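PDB 6S8T: erythrocyte membrane protein 1 from Plasmodium falciparum, which probably binds host cell surface receptors, tethering infected erythrocytes, and is represented here by its ICAM-1-binding DBLbeta domain. Local coordinates for residues Ala31-Ala41 against Gln247-Asn256; Thr132-Leu141 against Leu211-Glu221. All blocks are in the same frame, centred on the assembly; numbering follows the deposited sequence.

Contact 1 (Ala31-Ala41 against Gln247-Asn256); sequences ASKRGLAKLRA and QLREDWWEAN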
loop_
_atom_site.group_PDB
_atom_site.type_symbol
_atom_site.label_atom_id
_atom_site.label_comp_id
_atom_site.label_asym_id
_atom_site.label_seq_id
_atom_site.Cartn_x
_atom_site.Cartn_y
_atom_site.Cartn_z
ATOM N N ALA A 31 -18.361 15.901 3.729
ATOM C CA ALA A 31 -19.253 15.362 2.709
ATOM C C ALA A 31 -20.718 15.622 3.049
ATOM O O ALA A 31 -21.539 15.793 2.140
ATOM C CB ALA A 31 -19.001 13.865 2.529
ATOM N N SER A 32 -21.060 15.658 4.342
ATOM C CA SER A 32 -22.440 15.923 4.743
ATOM C C SER A 32 -22.881 17.320 4.331
ATOM O O SER A 32 -24.048 17.533 3.983
ATOM C CB SER A 32 -22.600 15.750 6.254
ATOM O OG SER A 32 -22.441 14.398 6.643
ATOM N N LYS A 33 -21.964 18.290 4.375
ATOM C CA LYS A 33 -22.296 19.647 3.963
ATOM C C LYS A 33 -22.550 19.747 2.465
ATOM O O LYS A 33 -23.125 20.742 2.010
ATOM C CB LYS A 33 -21.178 20.610 4.365
ATOM C CG LYS A 33 -20.924 20.682 5.861
ATOM C CD LYS A 33 -19.720 21.555 6.176
ATOM C CE LYS A 33 -19.421 21.560 7.666
ATOM N NZ LYS A 33 -18.184 22.323 7.990
ATOM N N ARG A 34 -22.139 18.748 1.697
ATOM C CA ARG A 34 -22.332 18.720 0.251
ATOM C C ARG A 34 -23.327 17.608 -0.082
ATOM O O ARG A 34 -24.378 17.548 0.567
ATOM C CB ARG A 34 -20.976 18.605 -0.435
ATOM C CG ARG A 34 -20.111 19.845 -0.272
ATOM C CD ARG A 34 -18.690 19.619 -0.753
ATOM N NE ARG A 34 -18.033 18.531 -0.036
ATOM C CZ ARG A 34 -16.718 18.446 0.143
ATOM N NH1 ARG A 34 -16.198 17.418 0.804
ATOM N NH2 ARG A 34 -15.925 19.396 -0.331
ATOM N N GLY A 35 -23.051 16.730 -1.042
ATOM C CA GLY A 35 -24.036 15.749 -1.455
ATOM C C GLY A 35 -23.706 14.315 -1.099
ATOM O O GLY A 35 -23.853 13.420 -1.934
ATOM N N LEU A 36 -23.270 14.085 0.143
ATOM C CA LEU A 36 -22.962 12.730 0.589
ATOM C C LEU A 36 -24.172 11.812 0.464
ATOM O O LEU A 36 -24.036 10.636 0.106
ATOM C CB LEU A 36 -22.466 12.760 2.034
ATOM C CG LEU A 36 -22.321 11.436 2.784
ATOM C CD1 LEU A 36 -21.175 10.617 2.226
ATOM C CD2 LEU A 36 -22.128 11.693 4.269
ATOM N N ALA A 37 -25.367 12.333 0.751
ATOM C CA ALA A 37 -26.566 11.504 0.700
ATOM C C ALA A 37 -26.950 11.148 -0.729
ATOM O O ALA A 37 -27.463 10.051 -0.976
ATOM C CB ALA A 37 -27.723 12.215 1.397
ATOM N N LYS A 38 -26.717 12.053 -1.679
ATOM C CA LYS A 38 -27.033 11.779 -3.074
ATOM C C LYS A 38 -26.026 10.854 -3.742
ATOM O O LYS A 38 -26.249 10.452 -4.888
ATOM C CB LYS A 38 -27.121 13.088 -3.865
ATOM C CG LYS A 38 -28.275 13.990 -3.460
ATOM C CD LYS A 38 -28.382 15.189 -4.388
ATOM C CE LYS A 38 -29.563 16.071 -4.018
ATOM N NZ LYS A 38 -29.739 17.202 -4.975
ATOM N N LEU A 39 -24.933 10.508 -3.065
ATOM C CA LEU A 39 -23.887 9.683 -3.651
ATOM C C LEU A 39 -23.886 8.255 -3.121
ATOM O O LEU A 39 -23.026 7.460 -3.523
ATOM C CB LEU A 39 -22.517 10.335 -3.418
ATOM C CG LEU A 39 -22.311 11.690 -4.107
ATOM C CD1 LEU A 39 -21.081 12.398 -3.574
ATOM C CD2 LEU A 39 -22.210 11.519 -5.612
ATOM N N ARG A 40 -24.814 7.907 -2.231
ATOM C CA ARG A 40 -24.954 6.529 -1.776
ATOM C C ARG A 40 -25.429 5.659 -2.934
ATOM O O ARG A 40 -26.495 5.908 -3.510
ATOM C CB ARG A 40 -25.929 6.455 -0.603
ATOM C CG ARG A 40 -25.405 7.101 0.676
ATOM C CD ARG A 40 -26.424 7.051 1.809
ATOM N NE ARG A 40 -27.501 8.025 1.637
ATOM C CZ ARG A 40 -28.710 7.734 1.168
ATOM N NH1 ARG A 40 -29.011 6.490 0.822
ATOM N NH2 ARG A 40 -29.622 8.688 1.046
ATOM N N ALA A 41 -24.643 4.642 -3.278
ATOM C CA ALA A 41 -24.867 3.855 -4.480
ATOM C C ALA A 41 -25.286 2.430 -4.140
ATOM O O ALA A 41 -25.140 1.962 -3.007
ATOM C CB ALA A 41 -23.610 3.830 -5.355
ATOM N N GLN A 247 -13.204 16.989 -4.921
ATOM C CA GLN A 247 -14.170 16.908 -3.828
ATOM C C GLN A 247 -15.277 15.906 -4.130
ATOM O O GLN A 247 -15.673 15.130 -3.252
ATOM C CB GLN A 247 -14.758 18.293 -3.543
ATOM C CG GLN A 247 -13.738 19.312 -3.050
ATOM C CD GLN A 247 -14.359 20.658 -2.716
ATOM O OE1 GLN A 247 -14.104 21.221 -1.651
ATOM N NE2 GLN A 247 -15.177 21.183 -3.626
ATOM N N LEU A 248 -15.793 15.908 -5.361
ATOM C CA LEU A 248 -16.847 14.966 -5.727
ATOM C C LEU A 248 -16.378 13.520 -5.607
ATOM O O LEU A 248 -17.167 12.638 -5.248
ATOM C CB LEU A 248 -17.331 15.249 -7.149
ATOM C CG LEU A 248 -18.536 14.446 -7.643
ATOM C CD1 LEU A 248 -19.782 14.800 -6.841
ATOM C CD2 LEU A 248 -18.766 14.674 -9.131
ATOM N N ARG A 249 -15.103 13.257 -5.897
ATOM C CA ARG A 249 -14.586 11.897 -5.795
ATOM C C ARG A 249 -14.285 11.507 -4.352
ATOM O O ARG A 249 -14.434 10.333 -3.990
ATOM C CB ARG A 249 -13.340 11.754 -6.668
ATOM C CG ARG A 249 -13.624 11.964 -8.149
ATOM C CD ARG A 249 -12.360 12.261 -8.937
ATOM N NE ARG A 249 -11.504 11.091 -9.085
ATOM C CZ ARG A 249 -10.435 11.048 -9.875
ATOM N NH1 ARG A 249 -10.099 12.116 -10.587
ATOM N NH2 ARG A 249 -9.705 9.941 -9.957
ATOM N N GLU A 250 -13.866 12.467 -3.518
ATOM C CA GLU A 250 -13.710 12.197 -2.091
ATOM C C GLU A 250 -15.048 11.856 -1.447
ATOM O O GLU A 250 -15.133 10.934 -0.626
ATOM C CB GLU A 250 -13.075 13.401 -1.385
ATOM C CG GLU A 250 -11.582 13.587 -1.642
ATOM C CD GLU A 250 -11.040 14.916 -1.121
ATOM O OE1 GLU A 250 -11.843 15.780 -0.702
ATOM O OE2 GLU A 250 -9.803 15.097 -1.133
ATOM N N ASP A 251 -16.104 12.590 -1.810
ATOM C CA ASP A 251 -17.415 12.358 -1.211
ATOM C C ASP A 251 -18.013 11.030 -1.672
ATOM O O ASP A 251 -18.616 10.307 -0.870
ATOM C CB ASP A 251 -18.352 13.518 -1.543
ATOM C CG ASP A 251 -17.918 14.832 -0.897
ATOM O OD1 ASP A 251 -16.929 14.837 -0.136
ATOM O OD2 ASP A 251 -18.572 15.862 -1.155
ATOM N N TRP A 252 -17.863 10.695 -2.958
ATOM C CA TRP A 252 -18.348 9.405 -3.442
ATOM C C TRP A 252 -17.675 8.255 -2.702
ATOM O O TRP A 252 -18.324 7.257 -2.372
ATOM C CB TRP A 252 -18.120 9.273 -4.949
ATOM C CG TRP A 252 -18.734 8.028 -5.547
ATOM C CD1 TRP A 252 -19.972 7.914 -6.114
ATOM C CD2 TRP A 252 -18.138 6.725 -5.628
ATOM N NE1 TRP A 252 -20.180 6.625 -6.546
ATOM C CE2 TRP A 252 -19.069 5.875 -6.259
ATOM C CE3 TRP A 252 -16.906 6.195 -5.229
ATOM C CZ2 TRP A 252 -18.809 4.526 -6.499
ATOM C CZ3 TRP A 252 -16.649 4.853 -5.470
ATOM C CH2 TRP A 252 -17.597 4.036 -6.096
ATOM N N TRP A 253 -16.376 8.379 -2.427
ATOM C CA TRP A 253 -15.693 7.337 -1.669
ATOM C C TRP A 253 -16.246 7.233 -0.252
ATOM O O TRP A 253 -16.485 6.124 0.242
ATOM C CB TRP A 253 -14.184 7.596 -1.652
ATOM C CG TRP A 253 -13.419 6.540 -0.913
ATOM C CD1 TRP A 253 -12.804 6.669 0.302
ATOM C CD2 TRP A 253 -13.207 5.182 -1.326
ATOM N NE1 TRP A 253 -12.216 5.480 0.663
ATOM C CE2 TRP A 253 -12.451 4.552 -0.318
ATOM C CE3 TRP A 253 -13.580 4.441 -2.453
ATOM C CZ2 TRP A 253 -12.059 3.216 -0.403
ATOM C CZ3 TRP A 253 -13.192 3.111 -2.534
ATOM C CH2 TRP A 253 -12.438 2.516 -1.516
ATOM N N GLU A 254 -16.479 8.376 0.409
ATOM C CA GLU A 254 -17.029 8.355 1.763
ATOM C C GLU A 254 -18.396 7.687 1.803
ATOM O O GLU A 254 -18.734 7.001 2.775
ATOM C CB GLU A 254 -17.133 9.777 2.317
ATOM C CG GLU A 254 -15.805 10.381 2.715
ATOM C CD GLU A 254 -15.101 9.556 3.768
ATOM O OE1 GLU A 254 -15.738 9.235 4.799
ATOM O OE2 GLU A 254 -13.917 9.213 3.555
ATOM N N ALA A 255 -19.200 7.888 0.759
ATOM C CA ALA A 255 -20.546 7.335 0.730
ATOM C C ALA A 255 -20.554 5.827 0.506
ATOM O O ALA A 255 -21.487 5.148 0.948
ATOM C CB ALA A 255 -21.369 8.027 -0.357
ATOM N N ASN A 256 -19.537 5.280 -0.167
ATOM C CA ASN A 256 -19.584 3.888 -0.601
ATOM C C ASN A 256 -18.376 3.059 -0.174
ATOM O O ASN A 256 -18.260 1.906 -0.603
ATOM C CB ASN A 256 -19.734 3.813 -2.125
ATOM C CG ASN A 256 -20.975 4.521 -2.625
ATOM O OD1 ASN A 256 -22.098 4.081 -2.378
ATOM N ND2 ASN A 256 -20.780 5.623 -3.342
#
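R34 reaches across to helix 246-268 and sets its guanidinium against two acceptors in different ways. Toward D251 the approach is skewed: NH1 of R34 makes a salt bridge to OD1 of D251 at 2.8 Å, and NE of R34 lies 2.9 Å from D251 OD2, yet the two flat groups are turned 51° apart, so they do not form a coplanar fork. D251 OD2 also takes a hydrogen bond from Y235 OH, which holds the carboxylate from outside the pair. Q247 puts OE1 at the guanidinium edge, 2.9 Å from R34 NH2, but the amide stands steeply to that plane (78°) and the angle is too poor for a hydrogen bond. This is how a loop leaving one helix of the alpha-helical Duffy-binding-like fold can be laid across another: the residues following helix 16-32 run across one face of helix 246-268, with leucines filling in beyond the charged end. L39 crosses D251 obliquely, its CD1 resting 3.6 Å from D251 CB and also against the backbone N of W252. L36, with CG anti to the backbone N (chi1 169°), brings CD1 to 3.7 Å from A255 CB, whose methyl also meets L39 CB. Farther along the helix, the N256 amide serves the loop backbone with both its polar atoms, ND2 and OD1. Its ND2 donates to L39 O at 2.9 Å, somewhat out of the carbonyl plane, while its OD1 receives A41 N at 2.8 Å on a lone pair, in the carbonyl plane.

Contact 2 (Thr132-Leu141 against Leu211-Glu221); sequences TEDGKAIHSL and LQIIFGKIKEE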
loop_
_atom_site.group_PDB
_atom_site.type_symbol
_atom_site.label_atom_id
_atom_site.label_comp_id
_atom_site.label_asym_id
_atom_site.label_seq_id
_atom_site.Cartn_x
_atom_site.Cartn_y
_atom_site.Cartn_z
ATOM N N THR A 132 -22.471 5.713 -18.300
ATOM C CA THR A 132 -23.133 6.994 -18.096
ATOM C C THR A 132 -24.362 7.237 -18.961
ATOM O O THR A 132 -25.163 8.110 -18.613
ATOM C CB THR A 132 -22.147 8.147 -18.343
ATOM O OG1 THR A 132 -21.669 8.088 -19.692
ATOM C CG2 THR A 132 -20.969 8.060 -17.386
ATOM N N GLU A 133 -24.539 6.505 -20.063
ATOM C CA GLU A 133 -25.583 6.860 -21.023
ATOM C C GLU A 133 -26.981 6.723 -20.431
ATOM O O GLU A 133 -27.903 7.431 -20.851
ATOM C CB GLU A 133 -25.459 6.000 -22.283
ATOM C CG GLU A 133 -26.222 6.538 -23.482
ATOM C CD GLU A 133 -25.636 7.834 -24.013
ATOM O OE1 GLU A 133 -24.418 8.055 -23.839
ATOM O OE2 GLU A 133 -26.395 8.632 -24.604
ATOM N N ASP A 134 -27.161 5.830 -19.460
ATOM C CA ASP A 134 -28.463 5.618 -18.843
ATOM C C ASP A 134 -28.719 6.537 -17.655
ATOM O O ASP A 134 -29.766 6.415 -17.011
ATOM C CB ASP A 134 -28.606 4.157 -18.406
ATOM C CG ASP A 134 -28.789 3.215 -19.581
ATOM O OD1 ASP A 134 -29.469 3.604 -20.554
ATOM O OD2 ASP A 134 -28.251 2.088 -19.534
ATOM N N GLY A 135 -27.798 7.448 -17.352
ATOM C CA GLY A 135 -27.982 8.350 -16.233
ATOM C C GLY A 135 -27.838 7.723 -14.867
ATOM O O GLY A 135 -28.220 8.349 -13.873
ATOM N N LYS A 136 -27.300 6.510 -14.777
ATOM C CA LYS A 136 -27.120 5.814 -13.509
ATOM C C LYS A 136 -25.647 5.514 -13.254
ATOM O O LYS A 136 -25.283 4.424 -12.805
ATOM C CB LYS A 136 -27.951 4.532 -13.469
ATOM C CG LYS A 136 -29.455 4.764 -13.566
ATOM C CD LYS A 136 -30.241 3.545 -13.104
ATOM C CE LYS A 136 -30.979 2.873 -14.255
ATOM N NZ LYS A 136 -32.089 3.717 -14.786
ATOM N N ALA A 137 -24.778 6.492 -13.527
ATOM C CA ALA A 137 -23.343 6.296 -13.356
ATOM C C ALA A 137 -22.945 6.135 -11.897
ATOM O O ALA A 137 -21.891 5.556 -11.616
ATOM C CB ALA A 137 -22.572 7.462 -13.974
ATOM N N ILE A 138 -23.757 6.642 -10.968
ATOM C CA ILE A 138 -23.468 6.465 -9.548
ATOM C C ILE A 138 -23.489 4.987 -9.182
ATOM O O ILE A 138 -22.621 4.499 -8.447
ATOM C CB ILE A 138 -24.467 7.278 -8.702
ATOM C CG1 ILE A 138 -24.100 8.758 -8.740
ATOM C CG2 ILE A 138 -24.493 6.787 -7.267
ATOM C CD1 ILE A 138 -22.729 9.032 -8.189
ATOM N N HIS A 139 -24.464 4.249 -9.709
ATOM C CA HIS A 139 -24.642 2.846 -9.362
ATOM C C HIS A 139 -23.815 1.908 -10.231
ATOM O O HIS A 139 -23.357 0.869 -9.743
ATOM C CB HIS A 139 -26.123 2.471 -9.467
ATOM C CG HIS A 139 -27.032 3.393 -8.714
ATOM N ND1 HIS A 139 -27.192 3.328 -7.347
ATOM C CD2 HIS A 139 -27.824 4.406 -9.136
ATOM C CE1 HIS A 139 -28.048 4.257 -6.960
ATOM N NE2 HIS A 139 -28.445 4.926 -8.027
ATOM N N SER A 140 -23.615 2.246 -11.507
ATOM C CA SER A 140 -22.822 1.387 -12.379
ATOM C C SER A 140 -21.347 1.398 -11.996
ATOM O O SER A 140 -20.661 0.381 -12.153
ATOM C CB SER A 140 -22.996 1.812 -13.838
ATOM O OG SER A 140 -24.347 1.686 -14.252
ATOM N N LEU A 141 -20.840 2.530 -11.496
ATOM C CA LEU A 141 -19.438 2.591 -11.096
ATOM C C LEU A 141 -19.170 1.713 -9.881
ATOM O O LEU A 141 -18.118 1.068 -9.797
ATOM C CB LEU A 141 -19.028 4.036 -10.812
ATOM C CG LEU A 141 -17.589 4.236 -10.323
ATOM C CD1 LEU A 141 -16.596 3.752 -11.365
ATOM C CD2 LEU A 141 -17.327 5.693 -9.969
ATOM N N LEU A 211 -12.186 7.793 -15.327
ATOM C CA LEU A 211 -12.835 8.316 -14.128
ATOM C C LEU A 211 -13.151 9.801 -14.267
ATOM O O LEU A 211 -14.176 10.272 -13.758
ATOM C CB LEU A 211 -11.955 8.070 -12.903
ATOM C CG LEU A 211 -11.666 6.608 -12.551
ATOM C CD1 LEU A 211 -10.791 6.518 -11.306
ATOM C CD2 LEU A 211 -12.961 5.838 -12.358
ATOM N N GLN A 212 -12.290 10.557 -14.951
ATOM C CA GLN A 212 -12.555 11.979 -15.137
ATOM C C GLN A 212 -13.791 12.216 -15.992
ATOM O O GLN A 212 -14.511 13.198 -15.779
ATOM C CB GLN A 212 -11.337 12.662 -15.753
ATOM C CG GLN A 212 -10.119 12.634 -14.851
ATOM C CD GLN A 212 -8.861 13.097 -15.553
ATOM O OE1 GLN A 212 -7.771 13.070 -14.978
ATOM N NE2 GLN A 212 -9.003 13.522 -16.805
ATOM N N ILE A 213 -14.061 11.334 -16.954
ATOM C CA ILE A 213 -15.271 11.475 -17.756
ATOM C C ILE A 213 -16.493 11.016 -16.970
ATOM O O ILE A 213 -17.552 11.650 -17.027
ATOM C CB ILE A 213 -15.126 10.707 -19.082
ATOM C CG1 ILE A 213 -14.011 11.320 -19.931
ATOM C CG2 ILE A 213 -16.438 10.707 -19.849
ATOM C CD1 ILE A 213 -13.786 10.605 -21.241
ATOM N N ILE A 214 -16.365 9.919 -16.221
ATOM C CA ILE A 214 -17.499 9.399 -15.461
ATOM C C ILE A 214 -17.952 10.414 -14.415
ATOM O O ILE A 214 -19.140 10.746 -14.322
ATOM C CB ILE A 214 -17.141 8.046 -14.819
ATOM C CG1 ILE A 214 -16.897 6.991 -15.899
ATOM C CG2 ILE A 214 -18.245 7.593 -13.880
ATOM C CD1 ILE A 214 -16.350 5.687 -15.363
ATOM N N PHE A 215 -17.011 10.932 -13.621
ATOM C CA PHE A 215 -17.373 11.884 -12.576
ATOM C C PHE A 215 -17.814 13.230 -13.135
ATOM O O PHE A 215 -18.509 13.978 -12.439
ATOM C CB PHE A 215 -16.210 12.069 -11.601
ATOM C CG PHE A 215 -16.092 10.964 -10.591
ATOM C CD1 PHE A 215 -16.898 10.949 -9.465
ATOM C CD2 PHE A 215 -15.184 9.933 -10.771
ATOM C CE1 PHE A 215 -16.798 9.929 -8.533
ATOM C CE2 PHE A 215 -15.076 8.913 -9.844
ATOM C CZ PHE A 215 -15.884 8.910 -8.723
ATOM N N GLY A 216 -17.430 13.561 -14.369
ATOM C CA GLY A 216 -18.006 14.729 -15.013
ATOM C C GLY A 216 -19.497 14.573 -15.241
ATOM O O GLY A 216 -20.276 15.496 -14.985
ATOM N N LYS A 217 -19.916 13.398 -15.715
ATOM C CA LYS A 217 -21.340 13.108 -15.837
ATOM C C LYS A 217 -22.007 13.004 -14.474
ATOM O O LYS A 217 -23.189 13.340 -14.337
ATOM C CB LYS A 217 -21.552 11.814 -16.624
ATOM C CG LYS A 217 -21.560 11.985 -18.132
ATOM C CD LYS A 217 -22.755 12.808 -18.583
ATOM C CE LYS A 217 -22.923 12.749 -20.093
ATOM N NZ LYS A 217 -21.665 13.110 -20.802
ATOM N N ILE A 218 -21.274 12.537 -13.463
ATOM C CA ILE A 218 -21.840 12.432 -12.121
ATOM C C ILE A 218 -22.162 13.814 -11.567
ATOM O O ILE A 218 -23.195 14.009 -10.915
ATOM C CB ILE A 218 -20.881 11.654 -11.203
ATOM C CG1 ILE A 218 -20.885 10.167 -11.567
ATOM C CG2 ILE A 218 -21.240 11.871 -9.738
ATOM C CD1 ILE A 218 -19.950 9.323 -10.716
ATOM N N LYS A 219 -21.293 14.796 -11.827
ATOM C CA LYS A 219 -21.544 16.154 -11.351
ATOM C C LYS A 219 -22.843 16.706 -11.925
ATOM O O LYS A 219 -23.576 17.428 -11.241
ATOM C CB LYS A 219 -20.368 17.066 -11.707
ATOM C CG LYS A 219 -20.544 18.506 -11.250
ATOM C CD LYS A 219 -19.417 19.405 -11.736
ATOM C CE LYS A 219 -19.683 20.856 -11.346
ATOM N NZ LYS A 219 -18.650 21.796 -11.865
ATOM N N GLU A 220 -23.152 16.367 -13.178
ATOM C CA GLU A 220 -24.416 16.769 -13.781
ATOM C C GLU A 220 -25.558 15.829 -13.413
ATOM O O GLU A 220 -26.718 16.254 -13.414
ATOM C CB GLU A 220 -24.269 16.842 -15.305
ATOM C CG GLU A 220 -25.344 17.655 -16.009
ATOM C CD GLU A 220 -25.186 19.153 -15.802
ATOM O OE1 GLU A 220 -24.116 19.579 -15.314
ATOM O OE2 GLU A 220 -26.131 19.905 -16.129
ATOM N N GLU A 221 -25.253 14.570 -13.088
ATOM C CA GLU A 221 -26.297 13.615 -12.722
ATOM C C GLU A 221 -27.003 14.037 -11.437
ATOM O O GLU A 221 -28.237 14.099 -11.382
ATOM C CB GLU A 221 -25.696 12.215 -12.577
ATOM C CG GLU A 221 -26.681 11.131 -12.152
ATOM C CD GLU A 221 -26.026 9.761 -12.032
ATOM O OE1 GLU A 221 -24.871 9.610 -12.487
ATOM O OE2 GLU A 221 -26.658 8.835 -11.479
#
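A137, I138 and L141 face I214, F215 and I218 where two helices of the Duffy-binding-like domain pack, their short segments roughly antiparallel (142°) with axes 10.2 Å apart at closest. The apolar contacts form the bulk. I138 crosses I218 at about a right angle, its CD1 lying 3.6 Å from I218 CG2, while A137 CB sits against I218 CG1. One turn on, L141 has CG anti to the backbone N (chi1 178°), and CD2 meets the F215 ring at CZ, 3.7 Å away; the other branch, CD1, reaches L211 CD2.

At the outer margin, contact is through aliphatic stems. T132 CG2 lies 3.9 Å from K217 CB, the two side chains crossing at about a right angle, while T132 OG1 turns to V128 O. T132 also opens a type I beta turn that ends at G135, whose positive phi suits glycine.

The polar contact belongs to E221, extended toward the start of helix 137-163. That helix end would probably favour its negative charge, whereas G135 O, also an acceptor, would oppose it at 2.9 Å from E221 OE2. E221 OE1 accepts a weak hydrogen bond from A137 N at 3.3 Å.

How the contacts relate
In sequence, both segments of contact 2 fall between the two of contact 1, and in space the centres of the contacts are about 13 Å apart. Contact 1 is the more buried, yet it holds the stronger polar links: a salt bridge between two side chains, and an asparagine amide that meets backbone groups because a loop, not a helix, crosses there. Contact 2, partly buried, is helix against helix and mainly aliphatic, with its polar group at one end. The two contacts touch: L39 CD2 lies 3.6 Å from I138 CD1, and L248 and R249 of helix 246-268 pack on F215 of helix 202-221, the preceding helix.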